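Local coordinates for 4-phosphoerythronate dehydrogenase (Lactobacillus jensenii, PDB 4PRK), which probably reduces pyruvate to D-lactate with NADH, as an NAD-dependent dehydrogenase of the D-isomer-specific 2-hydroxyacid family, at residues N146-L151 and G169-A174; V195-D200 and F221-N226; I201-T206 and I229-A234; A243-L248 and K282-M287; G257-A262 and P294-F299. All blocks are in the same frame, centred on the assembly; numbering follows the deposited sequence.

Contact 1: residues N146-L151 and G169-A174; sequences NKTIGL and GAKVLA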
# COMPACT_ATOMS: atom_id res chain seq x y z
N ASN A 146 13.13 -5.85 -4.63
CA ASN A 146 13.78 -6.91 -5.44
C ASN A 146 13.90 -8.23 -4.70
O ASN A 146 14.43 -9.17 -5.23
CB ASN A 146 15.14 -6.46 -5.92
CG ASN A 146 15.03 -5.33 -6.90
OD1 ASN A 146 15.71 -4.31 -6.80
ND2 ASN A 146 14.17 -5.50 -7.86
N LYS A 147 13.39 -8.30 -3.48
CA LYS A 147 13.61 -9.45 -2.63
C LYS A 147 12.36 -10.29 -2.57
O LYS A 147 11.24 -9.77 -2.77
CB LYS A 147 13.96 -8.94 -1.23
CG LYS A 147 15.32 -8.26 -1.15
CD LYS A 147 16.25 -9.05 -0.27
CE LYS A 147 17.66 -8.52 -0.19
NZ LYS A 147 18.51 -9.33 -1.09
N THR A 148 12.54 -11.56 -2.22
CA THR A 148 11.47 -12.47 -1.91
C THR A 148 11.48 -12.73 -0.42
O THR A 148 12.53 -13.03 0.19
CB THR A 148 11.67 -13.82 -2.64
OG1 THR A 148 11.49 -13.65 -4.04
CG2 THR A 148 10.64 -14.83 -2.19
N ILE A 149 10.30 -12.67 0.18
CA ILE A 149 10.14 -12.87 1.59
C ILE A 149 9.51 -14.22 1.69
O ILE A 149 8.62 -14.58 0.89
CB ILE A 149 9.12 -11.89 2.19
CG1 ILE A 149 9.37 -10.45 1.71
CG2 ILE A 149 9.07 -12.05 3.67
CD1 ILE A 149 10.67 -9.78 2.20
N GLY A 150 9.96 -14.99 2.67
CA GLY A 150 9.43 -16.32 2.90
C GLY A 150 9.00 -16.47 4.32
O GLY A 150 9.79 -16.25 5.27
N LEU A 151 7.75 -16.78 4.48
CA LEU A 151 7.16 -16.91 5.81
C LEU A 151 6.90 -18.39 6.14
O LEU A 151 6.27 -19.07 5.35
CB LEU A 151 5.83 -16.15 5.86
CG LEU A 151 5.81 -14.66 5.48
CD1 LEU A 151 4.39 -14.16 5.79
CD2 LEU A 151 6.77 -13.90 6.33
N GLY A 169 6.58 -3.52 -2.09
CA GLY A 169 6.82 -4.08 -3.41
C GLY A 169 7.52 -5.45 -3.42
O GLY A 169 7.72 -6.02 -4.49
N ALA A 170 7.86 -6.00 -2.25
CA ALA A 170 8.47 -7.32 -2.22
C ALA A 170 7.52 -8.42 -2.67
O ALA A 170 6.32 -8.30 -2.51
CB ALA A 170 8.96 -7.65 -0.82
N LYS A 171 8.07 -9.52 -3.17
CA LYS A 171 7.27 -10.71 -3.39
C LYS A 171 7.27 -11.54 -2.11
O LYS A 171 8.34 -11.84 -1.57
CB LYS A 171 7.83 -11.53 -4.56
CG LYS A 171 7.04 -12.80 -4.81
CD LYS A 171 7.87 -13.86 -5.48
CE LYS A 171 7.54 -14.09 -6.93
NZ LYS A 171 7.80 -15.54 -7.23
N VAL A 172 6.10 -11.94 -1.62
CA VAL A 172 6.01 -12.67 -0.38
C VAL A 172 5.40 -14.06 -0.63
O VAL A 172 4.32 -14.18 -1.19
CB VAL A 172 5.12 -11.94 0.64
CG1 VAL A 172 5.03 -12.72 1.97
CG2 VAL A 172 5.64 -10.56 0.87
N LEU A 173 6.09 -15.08 -0.14
CA LEU A 173 5.66 -16.46 -0.18
C LEU A 173 5.47 -16.92 1.23
O LEU A 173 6.19 -16.48 2.12
CB LEU A 173 6.75 -17.36 -0.80
CG LEU A 173 7.20 -17.12 -2.23
CD1 LEU A 173 8.40 -17.94 -2.60
CD2 LEU A 173 6.05 -17.43 -3.19
N ALA A 174 4.52 -17.83 1.44
CA ALA A 174 4.31 -18.38 2.77
C ALA A 174 3.98 -19.87 2.73
O ALA A 174 3.21 -20.30 1.88
CB ALA A 174 3.18 -17.62 3.45

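Contact 2: residues V195-D200 and F221-N226; sequences VLKEAD and FAEMKN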
# COMPACT_ATOMS: atom_id res chain seq x y z
N VAL A 195 9.86 -22.30 -0.22
CA VAL A 195 10.02 -21.09 0.60
C VAL A 195 11.48 -20.96 1.06
O VAL A 195 12.08 -19.89 0.87
CB VAL A 195 9.05 -21.08 1.81
CG1 VAL A 195 9.45 -20.00 2.83
CG2 VAL A 195 7.60 -20.89 1.33
N LEU A 196 12.05 -22.02 1.65
CA LEU A 196 13.43 -21.98 2.08
C LEU A 196 14.38 -21.77 0.92
O LEU A 196 15.38 -21.08 1.04
CB LEU A 196 13.82 -23.28 2.76
CG LEU A 196 13.13 -23.60 4.08
CD1 LEU A 196 13.76 -24.88 4.62
CD2 LEU A 196 13.28 -22.42 5.04
N LYS A 197 14.05 -22.35 -0.22
CA LYS A 197 14.95 -22.21 -1.37
C LYS A 197 14.91 -20.85 -2.06
O LYS A 197 15.92 -20.40 -2.56
CB LYS A 197 14.71 -23.33 -2.38
CG LYS A 197 15.51 -24.61 -2.08
CD LYS A 197 14.76 -25.60 -1.19
CE LYS A 197 15.54 -26.87 -0.92
NZ LYS A 197 15.21 -27.95 -1.90
N GLU A 198 13.75 -20.19 -2.10
CA GLU A 198 13.58 -19.02 -2.93
C GLU A 198 13.56 -17.73 -2.12
O GLU A 198 13.67 -16.64 -2.68
CB GLU A 198 12.27 -19.11 -3.68
CG GLU A 198 12.01 -20.44 -4.36
CD GLU A 198 12.50 -20.50 -5.77
OE1 GLU A 198 12.93 -19.46 -6.30
OE2 GLU A 198 12.48 -21.59 -6.34
N ALA A 199 13.41 -17.84 -0.81
CA ALA A 199 13.29 -16.61 -0.03
C ALA A 199 14.64 -15.97 0.19
O ALA A 199 15.58 -16.65 0.54
CB ALA A 199 12.59 -16.85 1.29
N ASP A 200 14.73 -14.65 0.03
CA ASP A 200 15.94 -13.92 0.48
C ASP A 200 15.84 -13.50 1.94
O ASP A 200 16.87 -13.23 2.58
CB ASP A 200 16.18 -12.68 -0.35
CG ASP A 200 16.17 -12.97 -1.82
OD1 ASP A 200 16.97 -13.79 -2.26
OD2 ASP A 200 15.36 -12.35 -2.51
N PHE A 221 19.10 -24.75 7.02
CA PHE A 221 20.14 -23.77 6.65
C PHE A 221 20.84 -24.15 5.35
O PHE A 221 21.09 -23.31 4.44
CB PHE A 221 21.17 -23.61 7.79
CG PHE A 221 20.62 -22.85 9.03
CD1 PHE A 221 20.28 -21.50 8.95
CD2 PHE A 221 20.37 -23.52 10.22
CE1 PHE A 221 19.74 -20.83 10.07
CE2 PHE A 221 19.84 -22.85 11.33
CZ PHE A 221 19.53 -21.51 11.27
N ALA A 222 21.16 -25.43 5.20
CA ALA A 222 21.83 -25.83 3.98
C ALA A 222 20.93 -25.54 2.77
O ALA A 222 21.44 -25.27 1.71
CB ALA A 222 22.21 -27.29 4.02
N GLU A 223 19.62 -25.61 2.93
CA GLU A 223 18.69 -25.38 1.82
C GLU A 223 18.52 -23.90 1.46
O GLU A 223 18.08 -23.59 0.38
CB GLU A 223 17.32 -26.00 2.13
CG GLU A 223 17.33 -27.54 2.14
CD GLU A 223 16.06 -28.16 2.74
OE1 GLU A 223 15.96 -28.24 4.00
OE2 GLU A 223 15.17 -28.61 1.97
N MET A 224 18.80 -22.99 2.39
CA MET A 224 18.52 -21.57 2.19
C MET A 224 19.56 -20.95 1.26
O MET A 224 20.64 -21.52 1.05
CB MET A 224 18.62 -20.83 3.50
CG MET A 224 17.48 -21.07 4.45
SD MET A 224 17.92 -20.39 6.05
CE MET A 224 16.92 -21.46 7.08
N LYS A 225 19.26 -19.78 0.72
CA LYS A 225 20.25 -19.09 -0.10
C LYS A 225 21.39 -18.60 0.81
O LYS A 225 21.17 -18.31 2.01
CB LYS A 225 19.57 -17.96 -0.87
CG LYS A 225 18.49 -18.52 -1.75
CD LYS A 225 17.48 -17.51 -2.21
CE LYS A 225 18.08 -16.51 -3.12
NZ LYS A 225 16.90 -15.87 -3.79
N ASN A 226 22.60 -18.50 0.29
CA ASN A 226 23.72 -18.15 1.15
C ASN A 226 23.70 -16.65 1.56
O ASN A 226 24.33 -16.27 2.55
CB ASN A 226 25.06 -18.52 0.56
CG ASN A 226 25.22 -20.03 0.30
OD1 ASN A 226 24.75 -20.94 1.03
ND2 ASN A 226 25.95 -20.31 -0.78

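Contact 3: residues I201-T206 and I229-A234; sequences IISLHT and ILINAA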
# COMPACT_ATOMS: atom_id res chain seq x y z
N ILE A 201 14.61 -13.39 2.46
CA ILE A 201 14.37 -13.08 3.87
C ILE A 201 13.32 -14.01 4.41
O ILE A 201 12.21 -14.07 3.89
CB ILE A 201 13.86 -11.65 4.10
CG1 ILE A 201 14.97 -10.62 3.83
CG2 ILE A 201 13.40 -11.53 5.53
CD1 ILE A 201 14.48 -9.21 3.56
N ILE A 202 13.68 -14.77 5.43
CA ILE A 202 12.79 -15.80 6.00
C ILE A 202 12.36 -15.34 7.35
O ILE A 202 13.20 -15.03 8.19
CB ILE A 202 13.54 -17.14 6.19
CG1 ILE A 202 13.87 -17.68 4.80
CG2 ILE A 202 12.65 -18.10 6.94
CD1 ILE A 202 14.75 -18.91 4.74
N SER A 203 11.07 -15.33 7.59
CA SER A 203 10.58 -14.96 8.88
C SER A 203 9.67 -16.02 9.41
O SER A 203 8.81 -16.50 8.67
CB SER A 203 9.86 -13.60 8.85
OG SER A 203 9.36 -13.31 10.14
N LEU A 204 9.85 -16.36 10.71
CA LEU A 204 9.12 -17.51 11.34
C LEU A 204 7.85 -17.12 12.10
O LEU A 204 7.87 -16.21 12.94
CB LEU A 204 10.02 -18.26 12.28
CG LEU A 204 11.39 -18.65 11.70
CD1 LEU A 204 12.23 -19.37 12.74
CD2 LEU A 204 11.23 -19.50 10.45
N HIS A 205 6.77 -17.87 11.86
CA HIS A 205 5.48 -17.56 12.46
C HIS A 205 4.72 -18.84 12.78
O HIS A 205 3.55 -18.94 12.52
CB HIS A 205 4.71 -16.62 11.53
CG HIS A 205 5.46 -15.35 11.30
ND1 HIS A 205 5.60 -14.39 12.28
CD2 HIS A 205 6.25 -14.96 10.28
CE1 HIS A 205 6.40 -13.44 11.84
NE2 HIS A 205 6.81 -13.75 10.63
N THR A 206 5.43 -19.78 13.39
CA THR A 206 4.93 -21.13 13.60
C THR A 206 4.81 -21.32 15.11
O THR A 206 5.69 -20.89 15.84
CB THR A 206 5.89 -22.19 12.97
OG1 THR A 206 5.80 -22.14 11.56
CG2 THR A 206 5.55 -23.59 13.40
N ILE A 229 18.54 -14.01 4.94
CA ILE A 229 18.43 -13.35 6.22
C ILE A 229 17.32 -14.09 6.94
O ILE A 229 16.22 -14.23 6.38
CB ILE A 229 18.02 -11.88 6.05
CG1 ILE A 229 19.05 -11.11 5.24
CG2 ILE A 229 17.78 -11.21 7.41
CD1 ILE A 229 18.69 -9.66 4.95
N LEU A 230 17.62 -14.61 8.13
CA LEU A 230 16.68 -15.38 8.88
C LEU A 230 16.17 -14.51 10.01
O LEU A 230 16.95 -13.93 10.73
CB LEU A 230 17.33 -16.64 9.49
CG LEU A 230 16.34 -17.41 10.43
CD1 LEU A 230 15.12 -17.87 9.65
CD2 LEU A 230 16.96 -18.63 11.14
N ILE A 231 14.85 -14.42 10.18
CA ILE A 231 14.27 -13.64 11.27
C ILE A 231 13.43 -14.57 12.10
O ILE A 231 12.56 -15.20 11.56
CB ILE A 231 13.37 -12.52 10.73
CG1 ILE A 231 14.13 -11.52 9.87
CG2 ILE A 231 12.67 -11.81 11.88
CD1 ILE A 231 15.20 -10.72 10.57
N ASN A 232 13.66 -14.63 13.41
CA ASN A 232 12.79 -15.34 14.37
C ASN A 232 12.32 -14.44 15.51
O ASN A 232 13.04 -14.18 16.50
CB ASN A 232 13.51 -16.51 15.03
CG ASN A 232 12.57 -17.37 15.86
OD1 ASN A 232 11.34 -17.28 15.72
ND2 ASN A 232 13.14 -18.21 16.71
N ALA A 233 11.07 -14.03 15.38
CA ALA A 233 10.36 -13.31 16.41
C ALA A 233 9.16 -14.12 16.87
O ALA A 233 8.23 -13.55 17.47
CB ALA A 233 9.91 -11.96 15.92
N ALA A 234 9.23 -15.42 16.66
CA ALA A 234 8.19 -16.31 17.12
C ALA A 234 8.60 -17.05 18.40
O ALA A 234 8.24 -16.63 19.47
CB ALA A 234 7.82 -17.30 16.03
O HOH W 1 9.64 -14.18 12.97

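Contact 4: residues A243-L248 and K282-M287; sequences ALIEAL and KKLAAM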
# COMPACT_ATOMS: atom_id res chain seq x y z
N ALA A 243 23.25 -24.80 15.04
CA ALA A 243 23.23 -24.85 13.56
C ALA A 243 23.16 -23.45 12.99
O ALA A 243 23.72 -23.22 11.92
CB ALA A 243 22.06 -25.65 13.02
N LEU A 244 22.48 -22.54 13.71
CA LEU A 244 22.38 -21.14 13.30
C LEU A 244 23.78 -20.49 13.32
O LEU A 244 24.23 -19.90 12.34
CB LEU A 244 21.38 -20.39 14.22
CG LEU A 244 21.36 -18.85 14.12
CD1 LEU A 244 21.09 -18.42 12.71
CD2 LEU A 244 20.35 -18.17 15.02
N ILE A 245 24.47 -20.66 14.45
CA ILE A 245 25.79 -20.09 14.66
C ILE A 245 26.79 -20.58 13.61
O ILE A 245 27.51 -19.81 12.98
CB ILE A 245 26.26 -20.44 16.09
CG1 ILE A 245 25.55 -19.54 17.10
CG2 ILE A 245 27.74 -20.24 16.23
CD1 ILE A 245 25.86 -19.83 18.55
N GLU A 246 26.81 -21.89 13.41
CA GLU A 246 27.62 -22.52 12.41
C GLU A 246 27.33 -22.00 11.00
O GLU A 246 28.23 -21.67 10.22
CB GLU A 246 27.32 -24.00 12.49
CG GLU A 246 28.19 -24.84 11.62
CD GLU A 246 28.02 -26.33 11.91
OE1 GLU A 246 27.58 -26.68 13.04
OE2 GLU A 246 28.36 -27.13 11.00
N ALA A 247 26.06 -21.95 10.66
CA ALA A 247 25.65 -21.44 9.36
C ALA A 247 26.18 -20.02 9.13
O ALA A 247 26.67 -19.71 8.06
CB ALA A 247 24.12 -21.45 9.26
N LEU A 248 26.09 -19.16 10.15
CA LEU A 248 26.56 -17.79 10.04
C LEU A 248 28.06 -17.78 9.93
O LEU A 248 28.62 -17.08 9.07
CB LEU A 248 26.15 -16.94 11.27
CG LEU A 248 24.69 -16.51 11.29
CD1 LEU A 248 24.18 -16.34 12.71
CD2 LEU A 248 24.49 -15.23 10.49
N LYS A 282 26.54 -15.01 23.62
CA LYS A 282 27.76 -14.21 23.49
C LYS A 282 28.35 -14.29 22.07
O LYS A 282 28.81 -13.28 21.50
CB LYS A 282 28.81 -14.61 24.55
CG LYS A 282 28.41 -14.21 25.97
CD LYS A 282 29.42 -14.65 27.01
CE LYS A 282 28.95 -14.28 28.40
NZ LYS A 282 29.91 -14.61 29.52
N LYS A 283 28.32 -15.47 21.47
CA LYS A 283 28.74 -15.61 20.09
C LYS A 283 27.86 -14.74 19.19
O LYS A 283 28.37 -14.03 18.35
CB LYS A 283 28.70 -17.05 19.60
CG LYS A 283 29.82 -17.90 20.14
CD LYS A 283 30.01 -19.12 19.28
CE LYS A 283 31.26 -19.89 19.68
NZ LYS A 283 31.03 -21.36 19.59
N LEU A 284 26.54 -14.79 19.38
CA LEU A 284 25.62 -14.10 18.45
C LEU A 284 25.78 -12.58 18.53
O LEU A 284 25.92 -11.89 17.52
CB LEU A 284 24.18 -14.57 18.69
CG LEU A 284 23.95 -16.02 18.21
CD1 LEU A 284 22.64 -16.60 18.72
CD2 LEU A 284 23.98 -16.13 16.70
N ALA A 285 25.88 -12.11 19.76
CA ALA A 285 25.96 -10.71 20.10
C ALA A 285 27.22 -10.10 19.56
O ALA A 285 27.26 -8.89 19.32
CB ALA A 285 25.93 -10.55 21.61
N ALA A 286 28.23 -10.92 19.32
CA ALA A 286 29.52 -10.43 18.77
C ALA A 286 29.52 -10.31 17.26
O ALA A 286 30.43 -9.74 16.70
CB ALA A 286 30.66 -11.37 19.21
N MET A 287 28.51 -10.88 16.59
CA MET A 287 28.46 -10.88 15.13
C MET A 287 27.80 -9.59 14.61
O MET A 287 26.68 -9.26 14.99
CB MET A 287 27.71 -12.12 14.64
CG MET A 287 28.45 -13.47 14.83
SD MET A 287 27.37 -14.86 14.36
CE MET A 287 28.39 -16.28 14.79

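Contact 5: residues G257-A262 and P294-F299; sequences GLDTLA and PHSAYF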
# COMPACT_ATOMS: atom_id res chain seq x y z
N GLY A 257 18.15 -12.12 12.63
CA GLY A 257 17.54 -11.23 13.62
C GLY A 257 16.65 -12.06 14.54
O GLY A 257 15.65 -12.67 14.11
N LEU A 258 17.02 -12.12 15.82
CA LEU A 258 16.36 -13.00 16.76
C LEU A 258 15.79 -12.17 17.85
O LEU A 258 16.53 -11.42 18.47
CB LEU A 258 17.34 -14.01 17.35
CG LEU A 258 18.28 -14.68 16.32
CD1 LEU A 258 19.41 -15.40 17.00
CD2 LEU A 258 17.56 -15.66 15.43
N ASP A 259 14.50 -12.28 18.11
CA ASP A 259 13.91 -11.62 19.31
C ASP A 259 13.73 -12.65 20.41
O ASP A 259 13.24 -12.33 21.49
CB ASP A 259 12.55 -11.05 18.97
CG ASP A 259 12.01 -10.15 20.07
OD1 ASP A 259 12.76 -9.23 20.50
OD2 ASP A 259 10.84 -10.36 20.50
N THR A 260 14.10 -13.90 20.12
CA THR A 260 13.87 -15.02 21.00
C THR A 260 14.89 -16.08 20.64
O THR A 260 15.29 -16.14 19.49
CB THR A 260 12.49 -15.61 20.79
OG1 THR A 260 12.32 -16.71 21.69
CG2 THR A 260 12.30 -16.11 19.32
N LEU A 261 15.34 -16.86 21.64
CA LEU A 261 16.44 -17.84 21.53
C LEU A 261 16.13 -19.01 22.45
O LEU A 261 15.61 -18.80 23.51
CB LEU A 261 17.78 -17.26 22.04
CG LEU A 261 18.65 -16.38 21.14
CD1 LEU A 261 19.81 -15.78 21.91
CD2 LEU A 261 19.15 -17.15 19.92
N ALA A 262 16.47 -20.20 22.04
CA ALA A 262 16.39 -21.38 22.92
C ALA A 262 17.14 -21.12 24.23
O ALA A 262 18.24 -20.54 24.21
CB ALA A 262 16.98 -22.60 22.22
N PRO A 294 15.75 -8.74 23.44
CA PRO A 294 15.26 -9.54 24.55
C PRO A 294 13.77 -9.74 24.55
O PRO A 294 13.09 -9.21 25.42
CB PRO A 294 15.67 -8.72 25.78
CG PRO A 294 15.76 -7.32 25.29
CD PRO A 294 15.87 -7.33 23.81
N HIS A 295 13.27 -10.48 23.56
CA HIS A 295 11.85 -10.77 23.42
C HIS A 295 11.04 -9.48 23.61
O HIS A 295 10.03 -9.46 24.31
CB HIS A 295 11.39 -11.90 24.38
CG HIS A 295 10.49 -12.92 23.73
ND1 HIS A 295 9.32 -12.58 23.08
CD2 HIS A 295 10.61 -14.26 23.60
CE1 HIS A 295 8.76 -13.67 22.57
NE2 HIS A 295 9.52 -14.70 22.88
N SER A 296 11.44 -8.42 22.95
CA SER A 296 10.73 -7.19 23.05
C SER A 296 9.93 -6.85 21.77
O SER A 296 9.51 -5.67 21.58
CB SER A 296 11.73 -6.09 23.41
OG SER A 296 12.78 -5.91 22.42
N ALA A 297 9.73 -7.80 20.85
CA ALA A 297 8.95 -7.43 19.62
C ALA A 297 7.57 -6.86 20.06
O ALA A 297 7.03 -5.92 19.49
CB ALA A 297 8.77 -8.61 18.67
N TYR A 298 6.99 -7.42 21.10
CA TYR A 298 5.67 -6.98 21.56
C TYR A 298 5.66 -5.59 22.21
O TYR A 298 4.59 -5.04 22.43
CB TYR A 298 5.11 -7.99 22.61
CG TYR A 298 5.75 -7.69 23.97
CD1 TYR A 298 7.00 -8.19 24.31
CD2 TYR A 298 5.13 -6.84 24.87
CE1 TYR A 298 7.59 -7.87 25.52
CE2 TYR A 298 5.72 -6.50 26.07
CZ TYR A 298 6.95 -7.00 26.39
OH TYR A 298 7.52 -6.62 27.59
N PHE A 299 6.82 -5.02 22.55
CA PHE A 299 6.84 -4.00 23.60
C PHE A 299 6.60 -2.60 23.01
O PHE A 299 7.57 -1.81 22.81
CB PHE A 299 8.20 -4.11 24.34
CG PHE A 299 8.33 -3.22 25.55
CD1 PHE A 299 7.29 -3.07 26.46
CD2 PHE A 299 9.53 -2.59 25.82
CE1 PHE A 299 7.43 -2.25 27.56
CE2 PHE A 299 9.68 -1.79 26.94
CZ PHE A 299 8.63 -1.64 27.81

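Contact 1: residues N146-L151 and G169-A174
T148-L151 and K171-A174 run parallel as neighbouring strands, their axes 4.6 Å apart at the closest and turned 21° from each other. I149 uses both of its backbone polar atoms here: its N donates to K171 O, and its O receives L173 N at 2.8 Å in an almost straight bond (175°). The first bond of the ladder, K171 N to K147 O, is longer at 3.2 Å. On one face V172 forks between two partners. Its CG1, anti to the backbone N, reaches L151 CG at 4.1 Å, while CG2, beside that N, meets I149 CG1 at 3.8 Å. The CB of A170 closes on the same I149 CG1, also at 3.8 Å, and the CB of A174 lies beside that of L151. Helix 155-167, which links the two strands in a beta-alpha-beta crossover of the Rossmann fold, covers this face, with F165 on I149 and A162 on both V172 and L151; the helix closes in a Schellman motif at G169. With an alanine in place of V172 both branches would go, and I149 and L151 would probably border a gap under A162. The other face carries T148, K171 and L173. T148 CG2, anti to the backbone N, crosses to L173 CD1 at 3.9 Å, and its OG1 runs alongside the K171 chain, 3.9 Å from CD.

Contact 2: residues V195-D200 and F221-N226
D200 and K225 form the tight ionic pair, NZ to OD1 at 2.6 Å; the ammonium meets the oxygen on its syn side but 32° out of the carboxylate plane. A second pair, K197 with E223, is looser: NZ stands 3.9 Å from OE2, a long salt bridge, and the K197 chain, bent at chi2 and chi4, brings CE nearer, 3.4 Å from E223 OE2. Polar backbone atoms are met by carbon. The K225 chain, folded at chi3 (67°), lays its CD 3.3 Å from K197 O and 3.5 Å from A199 O on the way to D200, and M224 CA points its hydrogen at L196 O, 3.4 Å away, almost straight at 170°. Apolar contact is modest, L196 CD2 with M224 CE at 4.3 Å. What meets is the C-terminal ends of helices 192-198 and 218-223, both on the face of the Rossmann sheet that carries I202. L196 and M224 both rest on I202 of strand 201-204. The other carboxylate oxygen of D200, OD2, takes the backbone N of T148 in strand 148-152, and F221 packs on A243, L244 and A247 of helix 241-250.

Contact 3: residues I201-T206 and I229-A234
I202 joins the two segments by both of its backbone polar atoms, giving its N-H to I229 O and taking I231 N on its own O at 2.7 Å; L204 N then donates to I231 O. These are adjacent parallel strands of the Rossmann sheet, 15° apart in direction, linked through helix 218-223 as a beta-alpha-beta unit. L204 shows how the side chains follow. Its CB lies 3.8 Å from N232 OD1. CG, anti to the carbonyl carbon (chi1 -49°), comes 3.6 Å from I231 O. Of the two tips, L204 CD1 lies across the N232 amide, 3.7 Å from N232 CG, and CD2 approaches L230 CD1 at 4.3 Å, the same methyl that I202 CG2 touches. The amide leaning on L204 is fixed in rotation from both ends: OD1 takes A234 N from above its carbonyl plane, an Asx turn, while ND2 donates to R235 O. On the other face I201 and I229 lie side by side, and with I231 they pack against helix 103-118. At the C-terminal ends of the strands a water bridges the two segments: it donates to L204 O at 2.7 Å, accepts from A233 N at 2.8 Å and also bonds S203 OG; its bond to I231 O is weak. That hydroxyl, anti to its own backbone N, has a further partner in the imidazole that follows two residues on: S203 OG and H205 NE2 are 2.6 Å apart, a short hydrogen bond in which either could be the donor.

Contact 4: residues A243-L248 and K282-M287
L284 CD2 is the methyl on which the contact turns: it lies 3.8 Å from I245 CG1 and 4.0 Å from L248 CD1, with L244 CD2 grazing it at 4.5 Å. The L284 and L248 side chains cross at about a right angle. Next along, the extended M287 chain carries its sulfur to L248, with SD 3.9 Å from CD1 and equally far from CB, and its methyl CE ends 4.3 Å from I245 CG2. The aliphatic part of K283 lies across the I245 side chain, also near a right angle, K283 CD 4.0 Å from I245 CG2. No hydrogen bond passes between the two segments; what joins them is apolar side-chain contact. Helix 241-250 leads from strand 229-232 to strand 255-258 and helix 279-285 precedes strand 290-292; the pair lies over strand 255-258, next to the edge strand 290-292 of the parallel Rossmann sheet. Farther in, L244 rests on A256 and L258 of strand 255-258, and L284 rests on L258 and on L261 of the loop that follows. L248 is also backed by I253 and N289. Outside the cluster, A285 O takes a hydrogen bond from K125 NZ of the second subunit.

Contact 5: residues G257-A262 and P294-F299
D259 points its carboxylate into the bend of the chain at H295-A297, where the two oxygens take separate backbone N-H groups. CG stands anti to the backbone N (chi1 -170°), which swings the group across to the other segment. OD1 receives S296 N at 2.9 Å through its syn lone pair and holds T293 OG1 as well; OD2 receives A297 N at 2.8 Å, met from above the carboxylate plane by 39°. The CB of A297 lies 3.3 Å from D259 OD2, so the buried group has carbon as well as N-H against it. Replacing D259 by an asparagine would turn one of these oxygens into an amide nitrogen, and S296 N or A297 N would probably be left without its acceptor. The contact sits where D259 leaves the C-terminal end of strand 255-258, the end of the parallel Rossmann sheet at which the chain after strand 290-292 also passes. T260 and H295 lie side by side, pointing the same way: T260 OG1 is 3.5 Å from H295 CD2, approaching the ring obliquely, and T260 CB is 3.6 Å from that carbon. That hydroxyl has its main partner in E264 OE2, which also takes L261 N, and the H295 side chain also touches E264, F268 and F269. Farther along, S296-F299 form a type I turn, its F299 N bonded to S296 O at 2.9 Å. F299 CB covers one face of the Y298 ring, whose hydroxyl bonds N135 of the second subunit.

In the fold
Contacts 1, 3 and 5 reach one parallel sheet. Strands 148-152 and 201-204 join contact 1 to contact 3, whose centres lie 12 Å apart, through G150 N to I201 O at 2.7 Å. Strands 229-232 and 255-258 join contact 3 to contact 5 (centres 11 Å apart) through N232 N to G257 O at 2.9 Å. Contact 2 interleaves with contact 3 along the chain and leads through F221 to contact 4, 18 Å away between centres. Contact 4 meets contact 5 at L258 and L261. The glycine-rich turn touched by L151 and H205 matches a Rossmann-type dinucleotide-binding pattern, so contacts 1 and 3 probably border the NAD site.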